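Local structure of putative dioxygenase (1H-3-hydroxy-4-oxoquinaldine 2,4-dioxygenase) (6RA3) at residues R50-C55 / D83-D88; R200-A205 / A231-F236. The protein cleaves the ring of the Pseudomonas quinolone signal PQS with dioxygen, forming N-octanoylanthranilate and carbon monoxide, on an alpha/beta-hydrolase scaffold. All blocks are in the same frame, centred on the assembly; numbering follows the deposited sequence.

In the fold
Both contacts join secondary-structure ends around the central sheet of the alpha/beta-hydrolase fold, and they share no element. Interaction 1 ties the start of strand 51-54 to the end of helix 71-84; three of its five touching residues are buried, and a second subunit packs on its helix-end side. Interaction 2 sets the end of helix 197-202 against the turn between helix 221-232 and the edge strand 236-240, untouched by other chains, with both buried and exposed members. Interaction 1 combines a guanidinium-to-carbonyl bond with aliphatic packing, whereas interaction 2 pairs a salt bridge on its exposed side with sulfur and aromatic packing inside. Their nearest atoms lie about 16 Å apart.

Interaction 1. Residues R50-C55 / D83-D88; sequences RTVRVC and DALEVD
The guanidinium of Arg50 reaches the backbone carbonyl of Leu85, where NH2 gives the stronger of two bonds, 3.1 Å from NH2 to Leu85 O. The N-H...O angle is 144°, and the donor lies in the carbonyl plane on a lone pair, although the oxygen sits 21° out of the guanidinium plane. Leu85 O also takes a weak second bond from Arg50 NH1, at 3.4 Å. Over one face of the guanidinium lies Val87 CG2, offset toward the rim and 3.7 Å from Arg50 NH1. An arginine chain extended from CG to NE, with CG opposite the backbone N (chi1 -178°), carries the charged group this far from the strand. Deeper in, Val52 CG1 and Leu85 CD1 meet tip to tip at 4.0 Å, and Val52 CG2 stands 4.3 Å from Val87 CG2.

The carbonyl that Arg50 engages belongs to the first residue to leave helical geometry after helix 71-84. A Schellman motif ends this helix: Glu86, with positive phi, is its C-prime residue, Val87 N bonds to Leu82 O, and Glu86 N bonds weakly to Asp83 O. In the alpha/beta-hydrolase fold, this turn leads from the helix into parallel strand 90-95, and the contact fastens it to strand 51-54 of the same sheet. The partial negative charge of the helix C-terminal end would probably favour the guanidinium.

Further out, Asp16 forms a salt bridge with Arg50 NH2, giving the charge a carboxylate partner as well as the carbonyl. Val87 also packs on Val24 and Leu82. The Glu86 carboxylate leads away from the strand to Trp144 and Phe177 N of the second subunit, placing this helix end at a subunit interface.

Interaction 2. Residues R200-A205 / A231-F236; sequences RMEALA and ARHPWF
Glu202 OE1 is approached by two groups of the facing segment, Arg232 and His233. The salt bridge from Glu202 OE1 to Arg232 NH1 is long, 3.4 Å, with no hydrogen bond between the two side chains. The oxygen lies near the guanidinium plane at its edge, yet the carboxylate and guanidinium planes are 74° apart and both Glu202 oxygens, OE1 and OE2, face the single nitrogen Arg232 NH1, so this is not a flat bidentate pair. Glu202 OE1 also sits in the plane of the His233 ring, 3.4 Å from His233 CE1, meeting a carbon at the ring edge. Asp228 holds Arg232 through NE, so Glu202 shares this arginine with a second carboxylate.

Behind these polar groups, Trp235 CH2 lies over one face of the His233 ring, offset toward the ring's rim, and the same indole carbon lies 4.0 Å from Met201 CB. Met201 continues to Phe236: its CE is 3.7 Å from Phe236 CE1, and SD is 5.0 Å from the ring centroid, 73° off the normal, an oblique Met-aromatic contact. The bend at chi3 (-116°) turns the methyl to that carbon.

His233 to Phe236 form a type I turn, closed by Phe236 N to His233 O, which leads from helix 221-232 into edge strand 236-240. The turn thus presents three aromatic rings to the end of helix 197-202, with Ile210 of the neighbouring strand touching both Met201 and Trp235. Since Glu202 and Arg232 are solvent-exposed and their pairing is long, the charge attraction is probably weakened by water, while the buried Met201-Phe236 pair makes its contact through nonpolar and sulfur-aromatic packing.

Interaction 1. Residues R50-C55 / D83-D88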
loop_
_atom_site.group_PDB
_atom_site.type_symbol
_atom_site.label_atom_id
_atom_site.label_comp_id
_atom_site.label_asym_id
_atom_site.label_seq_id
_atom_site.Cartn_x
_atom_site.Cartn_y
_atom_site.Cartn_z
ATOM N N ARG A 50 -20.829 4.144 7.179
ATOM C CA ARG A 50 -19.950 3.372 6.321
ATOM C C ARG A 50 -19.607 4.239 5.134
ATOM O O ARG A 50 -20.503 4.782 4.480
ATOM C CB ARG A 50 -20.614 2.081 5.854
ATOM C CG ARG A 50 -19.734 1.164 4.958
ATOM C CD ARG A 50 -20.526 -0.025 4.422
ATOM N NE ARG A 50 -19.693 -0.953 3.684
ATOM C CZ ARG A 50 -20.132 -2.063 3.111
ATOM N NH1 ARG A 50 -21.399 -2.388 3.166
ATOM N NH2 ARG A 50 -19.281 -2.857 2.479
ATOM N N THR A 51 -18.310 4.416 4.905
ATOM C CA THR A 51 -17.784 5.206 3.802
ATOM C C THR A 51 -16.945 4.314 2.891
ATOM O O THR A 51 -16.030 3.627 3.359
ATOM C CB THR A 51 -16.966 6.353 4.359
ATOM O OG1 THR A 51 -17.841 7.209 5.103
ATOM C CG2 THR A 51 -16.265 7.145 3.235
ATOM N N VAL A 52 -17.284 4.305 1.601
ATOM C CA VAL A 52 -16.575 3.556 0.560
ATOM C C VAL A 52 -15.977 4.597 -0.377
ATOM O O VAL A 52 -16.718 5.338 -1.039
ATOM C CB VAL A 52 -17.508 2.598 -0.205
ATOM C CG1 VAL A 52 -16.792 1.977 -1.425
ATOM C CG2 VAL A 52 -18.059 1.524 0.680
ATOM N N ARG A 53 -14.653 4.690 -0.406
ATOM C CA ARG A 53 -13.973 5.591 -1.332
ATOM C C ARG A 53 -13.612 4.810 -2.591
ATOM O O ARG A 53 -13.043 3.720 -2.503
ATOM C CB ARG A 53 -12.729 6.209 -0.705
ATOM C CG ARG A 53 -12.980 7.017 0.539
ATOM C CD ARG A 53 -11.751 7.793 0.929
ATOM N NE ARG A 53 -10.720 6.872 1.402
ATOM C CZ ARG A 53 -9.455 7.198 1.626
ATOM N NH1 ARG A 53 -9.021 8.435 1.419
ATOM N NH2 ARG A 53 -8.622 6.272 2.074
ATOM N N VAL A 54 -13.977 5.347 -3.759
ATOM C CA VAL A 54 -13.906 4.602 -5.009
ATOM C C VAL A 54 -12.972 5.315 -5.975
ATOM O O VAL A 54 -13.033 6.535 -6.138
ATOM C CB VAL A 54 -15.292 4.426 -5.651
ATOM C CG1 VAL A 54 -15.160 3.767 -7.011
ATOM C CG2 VAL A 54 -16.192 3.612 -4.769
ATOM N N CYS A 55 -12.118 4.534 -6.623
ATOM C CA CYS A 55 -11.234 5.012 -7.674
ATOM C C CYS A 55 -11.848 4.660 -9.022
ATOM O O CYS A 55 -12.498 3.628 -9.160
ATOM C CB CYS A 55 -9.847 4.363 -7.564
ATOM S SG CYS A 55 -8.821 4.856 -6.178
ATOM N N ASP A 83 -22.705 -3.212 -5.499
ATOM C CA ASP A 83 -23.404 -4.492 -5.462
ATOM C C ASP A 83 -22.514 -5.601 -4.910
ATOM O O ASP A 83 -22.977 -6.438 -4.137
ATOM C CB ASP A 83 -23.890 -4.867 -6.858
ATOM C CG ASP A 83 -24.978 -3.926 -7.388
ATOM O OD1 ASP A 83 -25.438 -3.033 -6.640
ATOM O OD2 ASP A 83 -25.351 -4.076 -8.576
ATOM N N ALA A 84 -21.233 -5.629 -5.307
ATOM C CA ALA A 84 -20.322 -6.646 -4.798
ATOM C C ALA A 84 -20.061 -6.456 -3.303
ATOM O O ALA A 84 -19.918 -7.439 -2.563
ATOM C CB ALA A 84 -19.006 -6.622 -5.581
ATOM N N LEU A 85 -19.998 -5.211 -2.841
ATOM C CA LEU A 85 -19.777 -4.913 -1.424
ATOM C C LEU A 85 -21.067 -4.902 -0.602
ATOM O O LEU A 85 -21.036 -4.492 0.569
ATOM C CB LEU A 85 -19.080 -3.576 -1.273
ATOM C CG LEU A 85 -17.675 -3.461 -1.878
ATOM C CD1 LEU A 85 -17.217 -2.015 -1.902
ATOM C CD2 LEU A 85 -16.688 -4.312 -1.100
ATOM N N GLU A 86 -22.165 -5.371 -1.193
ATOM C CA GLU A 86 -23.519 -5.337 -0.634
ATOM C C GLU A 86 -23.827 -4.011 0.052
ATOM O O GLU A 86 -24.308 -3.950 1.192
ATOM C CB GLU A 86 -23.733 -6.496 0.320
ATOM C CG GLU A 86 -23.490 -7.826 -0.310
ATOM C CD GLU A 86 -23.516 -8.939 0.719
ATOM O OE1 GLU A 86 -24.612 -9.201 1.291
ATOM O OE2 GLU A 86 -22.426 -9.526 0.957
ATOM N N VAL A 87 -23.555 -2.935 -0.664
ATOM C CA VAL A 87 -24.013 -1.614 -0.278
ATOM C C VAL A 87 -25.415 -1.475 -0.838
ATOM O O VAL A 87 -25.626 -1.658 -2.041
ATOM C CB VAL A 87 -23.088 -0.521 -0.811
ATOM C CG1 VAL A 87 -23.716 0.847 -0.605
ATOM C CG2 VAL A 87 -21.732 -0.608 -0.114
ATOM N N ASP A 88 -26.382 -1.210 0.033
ATOM C CA ASP A 88 -27.727 -0.930 -0.452
ATOM C C ASP A 88 -27.845 0.562 -0.754
ATOM O O ASP A 88 -27.348 1.032 -1.786
ATOM C CB ASP A 88 -28.789 -1.396 0.550
ATOM C CG ASP A 88 -30.206 -1.369 -0.051
ATOM O OD1 ASP A 88 -30.356 -1.009 -1.256
ATOM O OD2 ASP A 88 -31.168 -1.724 0.671
#

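Interaction 2. Residues R200-A205 / A231-F236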
loop_
_atom_site.group_PDB
_atom_site.type_symbol
_atom_site.label_atom_id
_atom_site.label_comp_id
_atom_site.label_asym_id
_atom_site.label_seq_id
_atom_site.Cartn_x
_atom_site.Cartn_y
_atom_site.Cartn_z
ATOM N N ARG A 200 -28.757 18.181 -17.416
ATOM C CA ARG A 200 -28.687 16.751 -17.127
ATOM C C ARG A 200 -29.576 16.411 -15.928
ATOM O O ARG A 200 -30.339 15.434 -15.966
ATOM C CB ARG A 200 -27.231 16.314 -16.895
ATOM C CG ARG A 200 -26.997 14.798 -17.108
ATOM C CD ARG A 200 -27.463 13.921 -15.923
ATOM N NE ARG A 200 -27.481 12.492 -16.263
ATOM C CZ ARG A 200 -28.568 11.802 -16.605
ATOM N NH1 ARG A 200 -29.758 12.391 -16.631
ATOM N NH2 ARG A 200 -28.464 10.515 -16.922
ATOM N N MET A 201 -29.529 17.236 -14.872
ATOM C CA MET A 201 -30.341 16.971 -13.673
ATOM C C MET A 201 -31.842 17.011 -13.963
ATOM O O MET A 201 -32.606 16.186 -13.433
ATOM C CB MET A 201 -30.011 17.976 -12.576
ATOM C CG MET A 201 -28.604 17.844 -12.043
ATOM S SD MET A 201 -28.334 18.851 -10.611
ATOM C CE MET A 201 -27.115 20.070 -11.030
ATOM N N GLU A 202 -32.292 17.985 -14.773
ATOM C CA GLU A 202 -33.712 18.077 -15.099
ATOM C C GLU A 202 -34.176 16.896 -15.937
ATOM O O GLU A 202 -35.379 16.596 -15.962
ATOM C CB GLU A 202 -34.016 19.391 -15.825
ATOM C CG GLU A 202 -33.594 20.656 -15.062
ATOM C CD GLU A 202 -34.003 21.949 -15.781
ATOM O OE1 GLU A 202 -35.207 22.280 -15.773
ATOM O OE2 GLU A 202 -33.122 22.636 -16.351
ATOM N N ALA A 203 -33.256 16.205 -16.607
ATOM C CA ALA A 203 -33.611 15.010 -17.354
ATOM C C ALA A 203 -33.738 13.764 -16.477
ATOM O O ALA A 203 -34.056 12.688 -17.001
ATOM C CB ALA A 203 -32.577 14.773 -18.449
ATOM N N LEU A 204 -33.506 13.869 -15.165
ATOM C CA LEU A 204 -33.583 12.699 -14.291
ATOM C C LEU A 204 -35.020 12.231 -14.159
ATOM O O LEU A 204 -35.910 13.027 -13.840
ATOM C CB LEU A 204 -33.015 13.027 -12.909
ATOM C CG LEU A 204 -31.494 13.165 -12.826
ATOM C CD1 LEU A 204 -31.087 13.865 -11.546
ATOM C CD2 LEU A 204 -30.821 11.792 -12.965
ATOM N N ALA A 205 -35.240 10.931 -14.399
ATOM C CA ALA A 205 -36.541 10.285 -14.210
ATOM C C ALA A 205 -37.215 10.702 -12.902
ATOM O O ALA A 205 -38.236 11.397 -12.915
ATOM C CB ALA A 205 -36.389 8.754 -14.240
ATOM N N ALA A 231 -35.220 27.345 -6.788
ATOM C CA ALA A 231 -36.621 27.760 -6.712
ATOM C C ALA A 231 -37.528 26.909 -7.592
ATOM O O ALA A 231 -38.687 26.676 -7.231
ATOM C CB ALA A 231 -36.737 29.226 -7.092
ATOM N N ARG A 232 -37.028 26.429 -8.738
ATOM C CA ARG A 232 -37.828 25.592 -9.634
ATOM C C ARG A 232 -37.986 24.169 -9.117
ATOM O O ARG A 232 -38.971 23.494 -9.443
ATOM C CB ARG A 232 -37.180 25.516 -11.019
ATOM C CG ARG A 232 -37.452 26.661 -11.973
ATOM C CD ARG A 232 -36.688 26.427 -13.293
ATOM N NE ARG A 232 -35.309 26.943 -13.250
ATOM C CZ ARG A 232 -34.300 26.508 -14.010
ATOM N NH1 ARG A 232 -34.484 25.516 -14.884
ATOM N NH2 ARG A 232 -33.089 27.058 -13.883
ATOM N N HIS A 233 -37.008 23.677 -8.366
ATOM C CA HIS A 233 -36.876 22.249 -8.078
ATOM C C HIS A 233 -36.669 22.071 -6.581
ATOM O O HIS A 233 -35.580 22.414 -6.071
ATOM C CB HIS A 233 -35.709 21.633 -8.850
ATOM C CG HIS A 233 -35.875 21.671 -10.342
ATOM N ND1 HIS A 233 -35.212 22.578 -11.140
ATOM C CD2 HIS A 233 -36.625 20.912 -11.176
ATOM C CE1 HIS A 233 -35.545 22.378 -12.402
ATOM N NE2 HIS A 233 -36.395 21.368 -12.453
ATOM N N PRO A 234 -37.673 21.579 -5.847
ATOM C CA PRO A 234 -37.481 21.346 -4.404
ATOM C C PRO A 234 -36.295 20.449 -4.083
ATOM O O PRO A 234 -35.650 20.657 -3.052
ATOM C CB PRO A 234 -38.809 20.697 -3.976
ATOM C CG PRO A 234 -39.811 21.209 -4.969
ATOM C CD PRO A 234 -39.053 21.275 -6.276
ATOM N N TRP A 235 -35.981 19.465 -4.938
ATOM C CA TRP A 235 -34.947 18.484 -4.609
ATOM C C TRP A 235 -33.534 19.031 -4.713
ATOM O O TRP A 235 -32.595 18.339 -4.310
ATOM C CB TRP A 235 -35.071 17.249 -5.508
ATOM C CG TRP A 235 -35.376 17.530 -6.935
ATOM C CD1 TRP A 235 -36.600 17.445 -7.541
ATOM C CD2 TRP A 235 -34.448 17.934 -7.955
ATOM N NE1 TRP A 235 -36.490 17.771 -8.875
ATOM C CE2 TRP A 235 -35.179 18.073 -9.153
ATOM C CE3 TRP A 235 -33.070 18.187 -7.970
ATOM C CZ2 TRP A 235 -34.577 18.454 -10.356
ATOM C CZ3 TRP A 235 -32.473 18.573 -9.168
ATOM C CH2 TRP A 235 -33.226 18.700 -10.339
ATOM N N PHE A 236 -33.353 20.234 -5.231
ATOM C CA PHE A 236 -32.032 20.805 -5.416
ATOM C C PHE A 236 -31.762 21.821 -4.326
ATOM O O PHE A 236 -32.642 22.596 -3.946
ATOM C CB PHE A 236 -31.893 21.467 -6.795
ATOM C CG PHE A 236 -30.515 22.020 -7.068
ATOM C CD1 PHE A 236 -29.540 21.233 -7.683
ATOM C CD2 PHE A 236 -30.187 23.324 -6.719
ATOM C CE1 PHE A 236 -28.259 21.760 -7.952
ATOM C CE2 PHE A 236 -28.916 23.851 -6.977
ATOM C CZ PHE A 236 -27.945 23.072 -7.584
#